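Side-chain contacts in abietadiene synthase, chloroplastic (Abies grandis, PDB 3S9V), which belongs to the terpene synthase family and has a mainly alpha-helical fold, with an N-terminal terpene synthase domain and a metal-binding domain: residues A[420-425]-A[757-762]; A[436-441]-A[466-471]; A[503-508]-A[778-783]; A[512-517]-A[751-756]. One frame throughout, in Å; residues are numbered along the deposited sequence.

Interaction 1 (A[420-425]-A[757-762]); sequences ALKYPW and FYMQGD
Met759 makes a Met-aromatic contact with Tyr423 and packs its methyl on the backbone of Lys422, joining the end of helix 413-422 to the loop after helix 741-757. A flexible, polarisable thioether suits this place, because it can meet a ring and a backbone at once. Its SD lies 3.9 Å from Tyr423 CE1 and 68° off the ring normal, so the sulfur approaches obliquely, and the two side chains run at about a right angle. Met759 places CG between its backbone N and carbonyl carbon (chi1 65°), then extends to SD and bends at chi3 (-73°), which brings the methyl to the helix end. The Tyr423 hydroxyl is hydrogen-bonded to His775, which holds the far end of the ring. The extended Lys422 chain lays CG over one ring face, offset toward the rim, before NZ forms a salt bridge with Glu771. Beyond the sulfur, Met759 CE packs 3.4 Å from the carbonyl oxygen Lys422 O.

Interaction 2 (A[436-441]-A[466-471]); sequences SYIENY and LAKLDF
Ile438 carries the contact from helix 430-440 to Ala467, Lys468 and Phe471 of helix 461-491. The short helical segments run roughly antiparallel (143° between their directions), with axes 10.4 Å apart at closest approach. Ala467 comes first: its small methyl, with CB 3.9 Å from Ile438 CG1, lets the isoleucine branch lie against the helix backbone, where the Ile438 CD1 methyl rests 3.4 Å from Ala467 O. Next, Lys468 uses its aliphatic stem, CG lying 3.9 Å from Ile438 CG2; the extended chain crosses the isoleucine obliquely and carries its ammonium group beyond the apolar patch. One turn after Ala467, Phe471 brings CB to 3.9 Å from Ile438 CD1. A beta-branched residue fits here because its two arms part: with chi1 -76° the CG1 arm lies against Ala467 and its CD1 touches Phe471, while CG2 meets Lys468. Around this packing, helix 29-46 borders Leu466 and Leu469, helix 413-422 meets Ser436, Tyr437 and Asn440, and the short strands 447-448 and 452-453 lie in the connection between the paired helices.

Interaction 3 (A[503-508]-A[778-783]); sequences RVTEIY and NCLFQP
In the all-helical terpene synthase fold, the start of helix 504-514 packs against the end of helix 768-781, where Thr505 and Tyr508 meet Leu780 and Phe781. The contact is apolar and partly buried. Leu780 meets one edge of the tyrosine ring: CD1 sits 4.0 Å from Tyr508 CD2, close to the ring plane, and CD2 lies 4.0 Å from Tyr508 CE2, farther off the plane. A forked leucine suits such an edge because its two methyls can follow neighbouring ring carbons. Tyr508 swings its ring anti to the backbone N (chi1 176°), which lets the ring edge reach Leu780, and its OH is held by a hydrogen bond to Glu481 of helix 461-491. Thr505 splits its roles: OG1 is hydrogen-bonded to Arg486, while CG2 packs. The Phe781 ring is backed on one face by Leu780 CB, over its centre. From the other segment, Thr505 CG2 approaches this ring obliquely, 4.3 Å from Phe781 CZ.

Interaction 4 (A[512-517]-A[751-756]); sequences ASFIFE and ARIMQL
Ile753 meets both Ser513 and Phe514, and no hydrogen bond crosses between the two segments. Its CD1 methyl lies 3.4 Å from Ser513 OG, while CG1 comes to 4.0 Å from Phe514 CE2 and equally near Phe514 CD2. The CG1 carbon stands at the ring edge, near its plane, with the two side chains at about a right angle. Isoleucine suits the place because one arm serves two neighbours: chi1 of -85° puts CG1 beside its own backbone N, and a further bend at chi2 (-61°) carries CD1 to the serine. Phe514 holds its ring in the crowded position between N and carbonyl carbon (chi1 65°), which directs the edge to the isoleucine. Serine is small enough to sit in this buried joint, and its hydroxyl is satisfied within its own helix by a hydrogen bond to Ser510 O. These side chains join the C-terminal part of helix 504-514 to helix 741-757 inside the helical terpene synthase fold. Outside them, Met429 touches both Ser513 and Ile753, and Ser513 shares a backbone hydrogen bond with Arg431. Further out, Arg745 of helix 741-757 holds the chain here twice, hydrogen-bonding to Phe514 O through NH2 and forming a salt bridge to Glu517 OE1 through NH1.

Overall arrangement
Following the chain, 420-425 opens interaction 1 and 436-441 opens interaction 2, which closes soon after at 466-471 and so stays local. Interactions 3 and 4 then open on helix 504-514. The late part of the chain closes the rest: 751-756 on helix 741-757 completes interaction 4, the following loop 757-762 interaction 1, and 778-783 at the end of helix 768-781 interaction 3. Interactions 2 and 4 thus fall within the span of interaction 1, interaction 4 also within that of interaction 3, and interactions 1 and 3 cross. The C-terminal region is thereby tied to helices 413-422 and 504-514. Interactions 3 and 4 touch directly through Leu780 and Ala512, interactions 2 and 3 through Phe471 and Asn778, and interactions 1 and 4 through Tyr423 and Leu756.

Interaction 1 (A[420-425]-A[757-762])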
loop_
_atom_site.group_PDB
_atom_site.type_symbol
_atom_site.label_atom_id
_atom_site.label_comp_id
_atom_site.label_asym_id
_atom_site.label_seq_id
_atom_site.Cartn_x
_atom_site.Cartn_y
_atom_site.Cartn_z
ATOM N N ALA A 420 3.386 8.281 0.795
ATOM C CA ALA A 420 2.628 7.731 1.910
ATOM C C ALA A 420 2.388 8.730 3.031
ATOM O O ALA A 420 1.331 8.715 3.653
ATOM C CB ALA A 420 3.330 6.496 2.466
ATOM N N LEU A 421 3.360 9.597 3.295
ATOM C CA LEU A 421 3.205 10.578 4.360
ATOM C C LEU A 421 2.341 11.766 3.975
ATOM O O LEU A 421 1.562 12.258 4.793
ATOM C CB LEU A 421 4.572 11.069 4.852
ATOM C CG LEU A 421 5.315 10.047 5.723
ATOM C CD1 LEU A 421 6.669 10.597 6.143
ATOM C CD2 LEU A 421 4.471 9.724 6.947
ATOM N N LYS A 422 2.459 12.221 2.731
ATOM C CA LYS A 422 1.669 13.361 2.290
ATOM C C LYS A 422 0.273 12.948 1.822
ATOM O O LYS A 422 -0.694 13.681 2.024
ATOM C CB LYS A 422 2.400 14.112 1.173
ATOM C CG LYS A 422 1.799 15.465 0.841
ATOM C CD LYS A 422 2.623 16.177 -0.215
ATOM C CE LYS A 422 2.055 17.547 -0.536
ATOM N NZ LYS A 422 2.864 18.230 -1.587
ATOM N N TYR A 423 0.166 11.774 1.208
ATOM C CA TYR A 423 -1.124 11.280 0.726
ATOM C C TYR A 423 -1.526 9.946 1.360
ATOM O O TYR A 423 -1.543 8.903 0.688
ATOM C CB TYR A 423 -1.088 11.143 -0.797
ATOM C CG TYR A 423 -0.806 12.453 -1.502
ATOM C CD1 TYR A 423 -1.723 13.502 -1.454
ATOM C CD2 TYR A 423 0.396 12.656 -2.178
ATOM C CE1 TYR A 423 -1.450 14.731 -2.059
ATOM C CE2 TYR A 423 0.681 13.881 -2.787
ATOM C CZ TYR A 423 -0.246 14.915 -2.723
ATOM O OH TYR A 423 0.039 16.128 -3.311
ATOM N N PRO A 424 -1.850 9.965 2.669
ATOM C CA PRO A 424 -2.260 8.771 3.415
ATOM C C PRO A 424 -3.564 8.208 2.863
ATOM O O PRO A 424 -4.178 8.791 1.974
ATOM C CB PRO A 424 -2.460 9.290 4.842
ATOM C CG PRO A 424 -1.611 10.497 4.908
ATOM C CD PRO A 424 -1.802 11.134 3.561
ATOM N N TRP A 425 -3.970 7.078 3.428
ATOM C CA TRP A 425 -5.193 6.365 3.078
ATOM C C TRP A 425 -6.373 7.267 2.665
ATOM O O TRP A 425 -6.840 7.233 1.525
ATOM C CB TRP A 425 -5.581 5.503 4.287
ATOM C CG TRP A 425 -6.876 4.754 4.193
ATOM C CD1 TRP A 425 -7.917 4.825 5.065
ATOM C CD2 TRP A 425 -7.235 3.767 3.220
ATOM N NE1 TRP A 425 -8.906 3.940 4.704
ATOM C CE2 TRP A 425 -8.513 3.278 3.572
ATOM C CE3 TRP A 425 -6.598 3.244 2.085
ATOM C CZ2 TRP A 425 -9.170 2.294 2.835
ATOM C CZ3 TRP A 425 -7.252 2.261 1.350
ATOM C CH2 TRP A 425 -8.527 1.797 1.730
ATOM N N PHE A 757 -8.946 17.460 -1.848
ATOM C CA PHE A 757 -9.091 18.839 -2.280
ATOM C C PHE A 757 -8.948 19.844 -1.153
ATOM O O PHE A 757 -8.444 20.938 -1.369
ATOM C CB PHE A 757 -10.442 19.057 -2.973
ATOM C CG PHE A 757 -10.500 18.540 -4.383
ATOM C CD1 PHE A 757 -11.633 18.751 -5.162
ATOM C CD2 PHE A 757 -9.429 17.850 -4.938
ATOM C CE1 PHE A 757 -11.699 18.282 -6.473
ATOM C CE2 PHE A 757 -9.484 17.380 -6.241
ATOM C CZ PHE A 757 -10.623 17.597 -7.011
ATOM N N TYR A 758 -9.388 19.479 0.045
ATOM C CA TYR A 758 -9.326 20.391 1.181
ATOM C C TYR A 758 -8.363 19.935 2.265
ATOM O O TYR A 758 -8.541 20.261 3.436
ATOM C CB TYR A 758 -10.726 20.562 1.778
ATOM C CG TYR A 758 -11.732 21.117 0.797
ATOM C CD1 TYR A 758 -11.781 22.482 0.503
ATOM C CD2 TYR A 758 -12.613 20.269 0.128
ATOM C CE1 TYR A 758 -12.688 22.988 -0.442
ATOM C CE2 TYR A 758 -13.512 20.758 -0.811
ATOM C CZ TYR A 758 -13.548 22.113 -1.094
ATOM O OH TYR A 758 -14.445 22.573 -2.032
ATOM N N MET A 759 -7.338 19.191 1.871
ATOM C CA MET A 759 -6.362 18.694 2.830
ATOM C C MET A 759 -5.564 19.807 3.501
ATOM O O MET A 759 -5.423 20.911 2.968
ATOM C CB MET A 759 -5.403 17.704 2.153
ATOM C CG MET A 759 -4.502 18.293 1.079
ATOM S SD MET A 759 -3.480 17.013 0.299
ATOM C CE MET A 759 -2.304 16.678 1.618
ATOM N N GLN A 760 -5.055 19.498 4.687
ATOM C CA GLN A 760 -4.251 20.432 5.461
ATOM C C GLN A 760 -2.960 20.702 4.690
ATOM O O GLN A 760 -2.113 19.816 4.550
ATOM C CB GLN A 760 -3.929 19.824 6.829
ATOM C CG GLN A 760 -3.230 20.770 7.784
ATOM C CD GLN A 760 -4.089 21.966 8.132
ATOM O OE1 GLN A 760 -5.154 21.825 8.735
ATOM N NE2 GLN A 760 -3.632 23.153 7.748
ATOM N N GLY A 761 -2.816 21.922 4.183
ATOM C CA GLY A 761 -1.623 22.264 3.431
ATOM C C GLY A 761 -0.414 22.471 4.321
ATOM O O GLY A 761 0.095 21.527 4.924
ATOM N N ASP A 762 0.041 23.717 4.398
ATOM C CA ASP A 762 1.189 24.074 5.220
ATOM C C ASP A 762 1.246 25.587 5.399
ATOM O O ASP A 762 0.523 26.327 4.730
ATOM C CB ASP A 762 2.487 23.580 4.572
ATOM C CG ASP A 762 2.700 24.150 3.181
ATOM O OD1 ASP A 762 3.803 23.963 2.622
ATOM O OD2 ASP A 762 1.763 24.780 2.645
#

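Interaction 2 (A[436-441]-A[466-471])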
loop_
_atom_site.group_PDB
_atom_site.type_symbol
_atom_site.label_atom_id
_atom_site.label_comp_id
_atom_site.label_asym_id
_atom_site.label_seq_id
_atom_site.Cartn_x
_atom_site.Cartn_y
_atom_site.Cartn_z
ATOM N N SER A 436 2.028 7.188 -8.872
ATOM C CA SER A 436 3.182 7.330 -7.991
ATOM C C SER A 436 4.020 6.051 -7.976
ATOM O O SER A 436 5.229 6.078 -8.222
ATOM C CB SER A 436 2.718 7.661 -6.570
ATOM O OG SER A 436 3.811 7.938 -5.714
ATOM N N TYR A 437 3.372 4.925 -7.709
ATOM C CA TYR A 437 4.096 3.671 -7.645
ATOM C C TYR A 437 4.690 3.260 -8.991
ATOM O O TYR A 437 5.779 2.686 -9.047
ATOM C CB TYR A 437 3.202 2.560 -7.090
ATOM C CG TYR A 437 4.002 1.410 -6.532
ATOM C CD1 TYR A 437 5.018 1.635 -5.601
ATOM C CD2 TYR A 437 3.767 0.101 -6.944
ATOM C CE1 TYR A 437 5.776 0.585 -5.100
ATOM C CE2 TYR A 437 4.527 -0.959 -6.444
ATOM C CZ TYR A 437 5.524 -0.706 -5.527
ATOM O OH TYR A 437 6.281 -1.742 -5.041
ATOM N N ILE A 438 3.979 3.555 -10.074
ATOM C CA ILE A 438 4.466 3.231 -11.405
ATOM C C ILE A 438 5.843 3.871 -11.610
ATOM O O ILE A 438 6.704 3.314 -12.291
ATOM C CB ILE A 438 3.471 3.727 -12.491
ATOM C CG1 ILE A 438 2.270 2.787 -12.530
ATOM C CG2 ILE A 438 4.155 3.828 -13.860
ATOM C CD1 ILE A 438 1.260 3.116 -13.595
ATOM N N GLU A 439 6.060 5.030 -10.999
ATOM C CA GLU A 439 7.342 5.715 -11.136
ATOM C C GLU A 439 8.391 5.310 -10.102
ATOM O O GLU A 439 9.587 5.439 -10.358
ATOM C CB GLU A 439 7.138 7.229 -11.095
ATOM C CG GLU A 439 6.297 7.735 -12.253
ATOM C CD GLU A 439 6.088 9.234 -12.225
ATOM O OE1 GLU A 439 5.643 9.750 -11.175
ATOM O OE2 GLU A 439 6.360 9.892 -13.257
ATOM N N ASN A 440 7.948 4.811 -8.950
ATOM C CA ASN A 440 8.869 4.400 -7.893
ATOM C C ASN A 440 9.161 2.902 -7.883
ATOM O O ASN A 440 10.123 2.458 -7.254
ATOM C CB ASN A 440 8.320 4.806 -6.520
ATOM C CG ASN A 440 8.259 6.315 -6.331
ATOM O OD1 ASN A 440 9.262 7.007 -6.468
ATOM N ND2 ASN A 440 7.077 6.827 -6.015
ATOM N N TYR A 441 8.339 2.125 -8.578
ATOM C CA TYR A 441 8.513 0.676 -8.616
ATOM C C TYR A 441 9.772 0.212 -9.351
ATOM O O TYR A 441 9.996 0.570 -10.513
ATOM C CB TYR A 441 7.284 0.025 -9.249
ATOM C CG TYR A 441 7.384 -1.473 -9.389
ATOM C CD1 TYR A 441 7.483 -2.293 -8.268
ATOM C CD2 TYR A 441 7.386 -2.074 -10.648
ATOM C CE1 TYR A 441 7.580 -3.679 -8.397
ATOM C CE2 TYR A 441 7.486 -3.459 -10.786
ATOM C CZ TYR A 441 7.580 -4.252 -9.657
ATOM O OH TYR A 441 7.654 -5.619 -9.791
ATOM N N LEU A 466 2.818 -3.804 -17.827
ATOM C CA LEU A 466 1.363 -3.799 -17.885
ATOM C C LEU A 466 0.771 -2.557 -17.222
ATOM O O LEU A 466 -0.193 -1.987 -17.725
ATOM C CB LEU A 466 0.802 -5.048 -17.215
ATOM C CG LEU A 466 -0.718 -5.122 -17.163
ATOM C CD1 LEU A 466 -1.284 -5.086 -18.585
ATOM C CD2 LEU A 466 -1.133 -6.395 -16.442
ATOM N N ALA A 467 1.356 -2.142 -16.100
ATOM C CA ALA A 467 0.889 -0.967 -15.368
ATOM C C ALA A 467 0.956 0.304 -16.223
ATOM O O ALA A 467 0.076 1.167 -16.144
ATOM C CB ALA A 467 1.719 -0.777 -14.101
ATOM N N LYS A 468 2.006 0.425 -17.029
ATOM C CA LYS A 468 2.162 1.595 -17.877
ATOM C C LYS A 468 1.193 1.552 -19.059
ATOM O O LYS A 468 0.494 2.531 -19.341
ATOM C CB LYS A 468 3.610 1.704 -18.367
ATOM C CG LYS A 468 4.609 2.004 -17.258
ATOM C CD LYS A 468 6.020 2.198 -17.802
ATOM C CE LYS A 468 6.976 2.631 -16.702
ATOM N NZ LYS A 468 8.380 2.730 -17.194
ATOM N N LEU A 469 1.142 0.415 -19.741
ATOM C CA LEU A 469 0.244 0.266 -20.878
ATOM C C LEU A 469 -1.212 0.467 -20.458
ATOM O O LEU A 469 -1.988 1.115 -21.159
ATOM C CB LEU A 469 0.408 -1.124 -21.508
ATOM C CG LEU A 469 1.670 -1.381 -22.341
ATOM C CD1 LEU A 469 1.795 -2.859 -22.674
ATOM C CD2 LEU A 469 1.609 -0.553 -23.619
ATOM N N ASP A 470 -1.577 -0.084 -19.307
ATOM C CA ASP A 470 -2.951 0.014 -18.831
ATOM C C ASP A 470 -3.284 1.428 -18.375
ATOM O O ASP A 470 -4.384 1.922 -18.635
ATOM C CB ASP A 470 -3.193 -0.984 -17.688
ATOM C CG ASP A 470 -4.680 -1.163 -17.362
ATOM O OD1 ASP A 470 -5.468 -1.461 -18.288
ATOM O OD2 ASP A 470 -5.058 -1.017 -16.177
ATOM N N PHE A 471 -2.334 2.077 -17.707
ATOM C CA PHE A 471 -2.554 3.434 -17.227
ATOM C C PHE A 471 -2.761 4.416 -18.371
ATOM O O PHE A 471 -3.636 5.283 -18.297
ATOM C CB PHE A 471 -1.384 3.896 -16.364
ATOM C CG PHE A 471 -1.582 5.252 -15.752
ATOM C CD1 PHE A 471 -1.313 6.406 -16.480
ATOM C CD2 PHE A 471 -2.049 5.377 -14.443
ATOM C CE1 PHE A 471 -1.500 7.666 -15.913
ATOM C CE2 PHE A 471 -2.243 6.631 -13.864
ATOM C CZ PHE A 471 -1.967 7.779 -14.602
#

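Interaction 3 (A[503-508]-A[778-783])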
loop_
_atom_site.group_PDB
_atom_site.type_symbol
_atom_site.label_atom_id
_atom_site.label_comp_id
_atom_site.label_asym_id
_atom_site.label_seq_id
_atom_site.Cartn_x
_atom_site.Cartn_y
_atom_site.Cartn_z
ATOM N N ARG A 503 -15.664 24.903 -14.601
ATOM C CA ARG A 503 -14.578 24.029 -14.153
ATOM C C ARG A 503 -14.857 22.540 -14.367
ATOM O O ARG A 503 -14.688 21.723 -13.457
ATOM C CB ARG A 503 -14.283 24.295 -12.676
ATOM C CG ARG A 503 -15.523 24.445 -11.816
ATOM C CD ARG A 503 -15.152 24.890 -10.411
ATOM N NE ARG A 503 -16.295 25.449 -9.695
ATOM C CZ ARG A 503 -16.206 26.102 -8.541
ATOM N NH1 ARG A 503 -15.024 26.280 -7.965
ATOM N NH2 ARG A 503 -17.297 26.591 -7.969
ATOM N N VAL A 504 -15.266 22.194 -15.583
ATOM C CA VAL A 504 -15.579 20.812 -15.936
ATOM C C VAL A 504 -14.395 19.868 -15.727
ATOM O O VAL A 504 -14.567 18.756 -15.239
ATOM C CB VAL A 504 -16.040 20.704 -17.411
ATOM C CG1 VAL A 504 -16.266 19.246 -17.786
ATOM C CG2 VAL A 504 -17.318 21.501 -17.611
ATOM N N THR A 505 -13.202 20.318 -16.104
ATOM C CA THR A 505 -11.988 19.515 -15.966
ATOM C C THR A 505 -11.721 19.159 -14.514
ATOM O O THR A 505 -11.508 17.999 -14.169
ATOM C CB THR A 505 -10.753 20.270 -16.493
ATOM O OG1 THR A 505 -10.943 20.600 -17.874
ATOM C CG2 THR A 505 -9.508 19.417 -16.343
ATOM N N GLU A 506 -11.716 20.183 -13.674
ATOM C CA GLU A 506 -11.481 20.031 -12.248
ATOM C C GLU A 506 -12.500 19.061 -11.648
ATOM O O GLU A 506 -12.160 18.231 -10.809
ATOM C CB GLU A 506 -11.587 21.410 -11.599
ATOM C CG GLU A 506 -11.270 21.506 -10.128
ATOM C CD GLU A 506 -11.258 22.957 -9.670
ATOM O OE1 GLU A 506 -10.402 23.722 -10.166
ATOM O OE2 GLU A 506 -12.107 23.337 -8.831
ATOM N N ILE A 507 -13.744 19.160 -12.104
ATOM C CA ILE A 507 -14.817 18.299 -11.618
ATOM C C ILE A 507 -14.759 16.886 -12.195
ATOM O O ILE A 507 -15.085 15.914 -11.508
ATOM C CB ILE A 507 -16.197 18.909 -11.938
ATOM C CG1 ILE A 507 -16.421 20.151 -11.075
ATOM C CG2 ILE A 507 -17.299 17.885 -11.699
ATOM C CD1 ILE A 507 -17.761 20.820 -11.307
ATOM N N TYR A 508 -14.347 16.767 -13.451
ATOM C CA TYR A 508 -14.261 15.461 -14.096
ATOM C C TYR A 508 -13.118 14.645 -13.495
ATOM O O TYR A 508 -13.139 13.413 -13.508
ATOM C CB TYR A 508 -14.043 15.614 -15.601
ATOM C CG TYR A 508 -13.850 14.289 -16.291
ATOM C CD1 TYR A 508 -14.895 13.373 -16.378
ATOM C CD2 TYR A 508 -12.603 13.918 -16.796
ATOM C CE1 TYR A 508 -14.709 12.118 -16.945
ATOM C CE2 TYR A 508 -12.401 12.664 -17.360
ATOM C CZ TYR A 508 -13.459 11.768 -17.428
ATOM O OH TYR A 508 -13.263 10.511 -17.951
ATOM N N ASN A 778 -1.400 14.930 -13.568
ATOM C CA ASN A 778 -0.975 13.547 -13.336
ATOM C C ASN A 778 -1.990 12.479 -13.687
ATOM O O ASN A 778 -1.623 11.363 -14.058
ATOM C CB ASN A 778 -0.584 13.332 -11.873
ATOM C CG ASN A 778 0.687 14.044 -11.496
ATOM O OD1 ASN A 778 1.684 13.969 -12.209
ATOM N ND2 ASN A 778 0.666 14.733 -10.359
ATOM N N CYS A 779 -3.267 12.812 -13.558
ATOM C CA CYS A 779 -4.313 11.844 -13.825
ATOM C C CYS A 779 -4.852 11.870 -15.245
ATOM O O CYS A 779 -5.115 10.818 -15.833
ATOM C CB CYS A 779 -5.467 12.056 -12.832
ATOM S SG CYS A 779 -6.880 10.945 -13.024
ATOM N N LEU A 780 -4.995 13.063 -15.809
ATOM C CA LEU A 780 -5.577 13.177 -17.143
ATOM C C LEU A 780 -4.690 13.554 -18.325
ATOM O O LEU A 780 -5.024 13.224 -19.459
ATOM C CB LEU A 780 -6.753 14.161 -17.100
ATOM C CG LEU A 780 -7.854 13.949 -16.057
ATOM C CD1 LEU A 780 -8.859 15.088 -16.158
ATOM C CD2 LEU A 780 -8.538 12.616 -16.276
ATOM N N PHE A 781 -3.573 14.232 -18.090
ATOM C CA PHE A 781 -2.753 14.655 -19.219
ATOM C C PHE A 781 -1.386 14.010 -19.410
ATOM O O PHE A 781 -1.129 13.402 -20.448
ATOM C CB PHE A 781 -2.624 16.179 -19.193
ATOM C CG PHE A 781 -3.951 16.885 -19.169
ATOM C CD1 PHE A 781 -4.941 16.561 -20.097
ATOM C CD2 PHE A 781 -4.228 17.846 -18.205
ATOM C CE1 PHE A 781 -6.190 17.180 -20.062
ATOM C CE2 PHE A 781 -5.472 18.471 -18.163
ATOM C CZ PHE A 781 -6.457 18.135 -19.095
ATOM N N GLN A 782 -0.511 14.149 -18.423
ATOM C CA GLN A 782 0.827 13.577 -18.492
ATOM C C GLN A 782 0.747 12.042 -18.443
ATOM O O GLN A 782 0.288 11.473 -17.451
ATOM C CB GLN A 782 1.652 14.092 -17.310
ATOM C CG GLN A 782 3.151 14.049 -17.509
ATOM C CD GLN A 782 3.751 15.439 -17.607
ATOM O OE1 GLN A 782 3.654 16.236 -16.671
ATOM N NE2 GLN A 782 4.369 15.742 -18.745
ATOM N N PRO A 783 1.168 11.354 -19.519
ATOM C CA PRO A 783 1.102 9.889 -19.483
ATOM C C PRO A 783 2.324 9.339 -18.744
ATOM O O PRO A 783 3.297 10.064 -18.527
ATOM C CB PRO A 783 1.108 9.497 -20.965
ATOM C CG PRO A 783 0.642 10.737 -21.665
ATOM C CD PRO A 783 1.357 11.816 -20.899
#

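Interaction 4 (A[512-517]-A[751-756])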
loop_
_atom_site.group_PDB
_atom_site.type_symbol
_atom_site.label_atom_id
_atom_site.label_comp_id
_atom_site.label_asym_id
_atom_site.label_seq_id
_atom_site.Cartn_x
_atom_site.Cartn_y
_atom_site.Cartn_z
ATOM N N ALA A 512 -12.893 10.394 -12.264
ATOM C CA ALA A 512 -11.862 9.802 -13.102
ATOM C C ALA A 512 -10.717 9.253 -12.259
ATOM O O ALA A 512 -10.069 8.288 -12.630
ATOM C CB ALA A 512 -11.333 10.842 -14.095
ATOM N N SER A 513 -10.476 9.872 -11.115
ATOM C CA SER A 513 -9.399 9.441 -10.243
ATOM C C SER A 513 -9.691 8.146 -9.479
ATOM O O SER A 513 -8.750 7.469 -9.047
ATOM C CB SER A 513 -9.064 10.546 -9.240
ATOM O OG SER A 513 -9.986 10.538 -8.159
ATOM N N PHE A 514 -10.967 7.790 -9.304
ATOM C CA PHE A 514 -11.285 6.566 -8.567
ATOM C C PHE A 514 -12.109 5.500 -9.289
ATOM O O PHE A 514 -11.853 4.315 -9.100
ATOM C CB PHE A 514 -11.897 6.898 -7.187
ATOM C CG PHE A 514 -13.235 7.594 -7.240
ATOM C CD1 PHE A 514 -14.411 6.867 -7.413
ATOM C CD2 PHE A 514 -13.320 8.976 -7.085
ATOM C CE1 PHE A 514 -15.663 7.506 -7.429
ATOM C CE2 PHE A 514 -14.559 9.628 -7.098
ATOM C CZ PHE A 514 -15.733 8.890 -7.272
ATOM N N ILE A 515 -13.095 5.889 -10.094
ATOM C CA ILE A 515 -13.876 4.896 -10.854
ATOM C C ILE A 515 -13.475 5.085 -12.306
ATOM O O ILE A 515 -14.266 5.481 -13.158
ATOM C CB ILE A 515 -15.415 5.078 -10.709
ATOM C CG1 ILE A 515 -15.816 6.535 -10.958
ATOM C CG2 ILE A 515 -15.860 4.604 -9.337
ATOM C CD1 ILE A 515 -17.320 6.733 -11.132
ATOM N N PHE A 516 -12.211 4.778 -12.552
ATOM C CA PHE A 516 -11.548 4.916 -13.836
ATOM C C PHE A 516 -11.816 3.878 -14.927
ATOM O O PHE A 516 -11.620 4.173 -16.102
ATOM C CB PHE A 516 -10.053 4.960 -13.567
ATOM C CG PHE A 516 -9.551 3.749 -12.829
ATOM C CD1 PHE A 516 -9.103 2.633 -13.520
ATOM C CD2 PHE A 516 -9.564 3.713 -11.435
ATOM C CE1 PHE A 516 -8.676 1.500 -12.837
ATOM C CE2 PHE A 516 -9.142 2.584 -10.744
ATOM C CZ PHE A 516 -8.698 1.476 -11.447
ATOM N N GLU A 517 -12.238 2.675 -14.555
ATOM C CA GLU A 517 -12.468 1.625 -15.550
ATOM C C GLU A 517 -13.300 2.076 -16.751
ATOM O O GLU A 517 -14.255 2.840 -16.602
ATOM C CB GLU A 517 -13.138 0.397 -14.911
ATOM C CG GLU A 517 -12.337 -0.319 -13.817
ATOM C CD GLU A 517 -12.552 0.268 -12.423
ATOM O OE1 GLU A 517 -12.648 -0.522 -11.453
ATOM O OE2 GLU A 517 -12.622 1.509 -12.293
ATOM N N ALA A 751 -15.810 10.723 -0.436
ATOM C CA ALA A 751 -15.326 11.349 0.801
ATOM C C ALA A 751 -13.823 11.639 0.664
ATOM O O ALA A 751 -13.348 12.702 1.060
ATOM C CB ALA A 751 -15.581 10.430 2.019
ATOM N N ARG A 752 -13.082 10.697 0.085
ATOM C CA ARG A 752 -11.643 10.868 -0.095
ATOM C C ARG A 752 -11.307 12.063 -0.974
ATOM O O ARG A 752 -10.402 12.835 -0.659
ATOM C CB ARG A 752 -11.029 9.613 -0.706
ATOM C CG ARG A 752 -11.251 8.366 0.121
ATOM C CD ARG A 752 -10.766 7.132 -0.611
ATOM N NE ARG A 752 -9.396 6.796 -0.269
ATOM C CZ ARG A 752 -8.762 5.724 -0.730
ATOM N NH1 ARG A 752 -9.378 4.897 -1.562
ATOM N NH2 ARG A 752 -7.525 5.463 -0.331
ATOM N N ILE A 753 -12.029 12.206 -2.079
ATOM C CA ILE A 753 -11.798 13.319 -2.983
ATOM C C ILE A 753 -11.841 14.631 -2.205
ATOM O O ILE A 753 -11.043 15.525 -2.463
ATOM C CB ILE A 753 -12.844 13.340 -4.132
ATOM C CG1 ILE A 753 -12.379 12.427 -5.262
ATOM C CG2 ILE A 753 -13.022 14.748 -4.679
ATOM C CD1 ILE A 753 -11.048 12.859 -5.881
ATOM N N MET A 754 -12.758 14.739 -1.245
ATOM C CA MET A 754 -12.863 15.954 -0.441
ATOM C C MET A 754 -11.668 16.088 0.511
ATOM O O MET A 754 -11.145 17.181 0.723
ATOM C CB MET A 754 -14.175 15.961 0.347
ATOM C CG MET A 754 -15.432 16.114 -0.517
ATOM S SD MET A 754 -15.572 17.712 -1.372
ATOM C CE MET A 754 -16.052 18.773 0.004
ATOM N N GLN A 755 -11.239 14.976 1.092
ATOM C CA GLN A 755 -10.095 15.010 1.980
ATOM C C GLN A 755 -8.880 15.511 1.187
ATOM O O GLN A 755 -8.033 16.220 1.720
ATOM C CB GLN A 755 -9.811 13.614 2.537
ATOM C CG GLN A 755 -10.810 13.132 3.576
ATOM C CD GLN A 755 -10.910 14.078 4.747
ATOM O OE1 GLN A 755 -9.902 14.550 5.256
ATOM N NE2 GLN A 755 -12.129 14.353 5.186
ATOM N N LEU A 756 -8.807 15.149 -0.094
ATOM C CA LEU A 756 -7.693 15.567 -0.942
ATOM C C LEU A 756 -7.785 17.040 -1.362
ATOM O O LEU A 756 -6.818 17.792 -1.237
ATOM C CB LEU A 756 -7.609 14.685 -2.193
ATOM C CG LEU A 756 -6.479 15.038 -3.176
ATOM C CD1 LEU A 756 -5.121 14.805 -2.520
ATOM C CD2 LEU A 756 -6.602 14.193 -4.429
#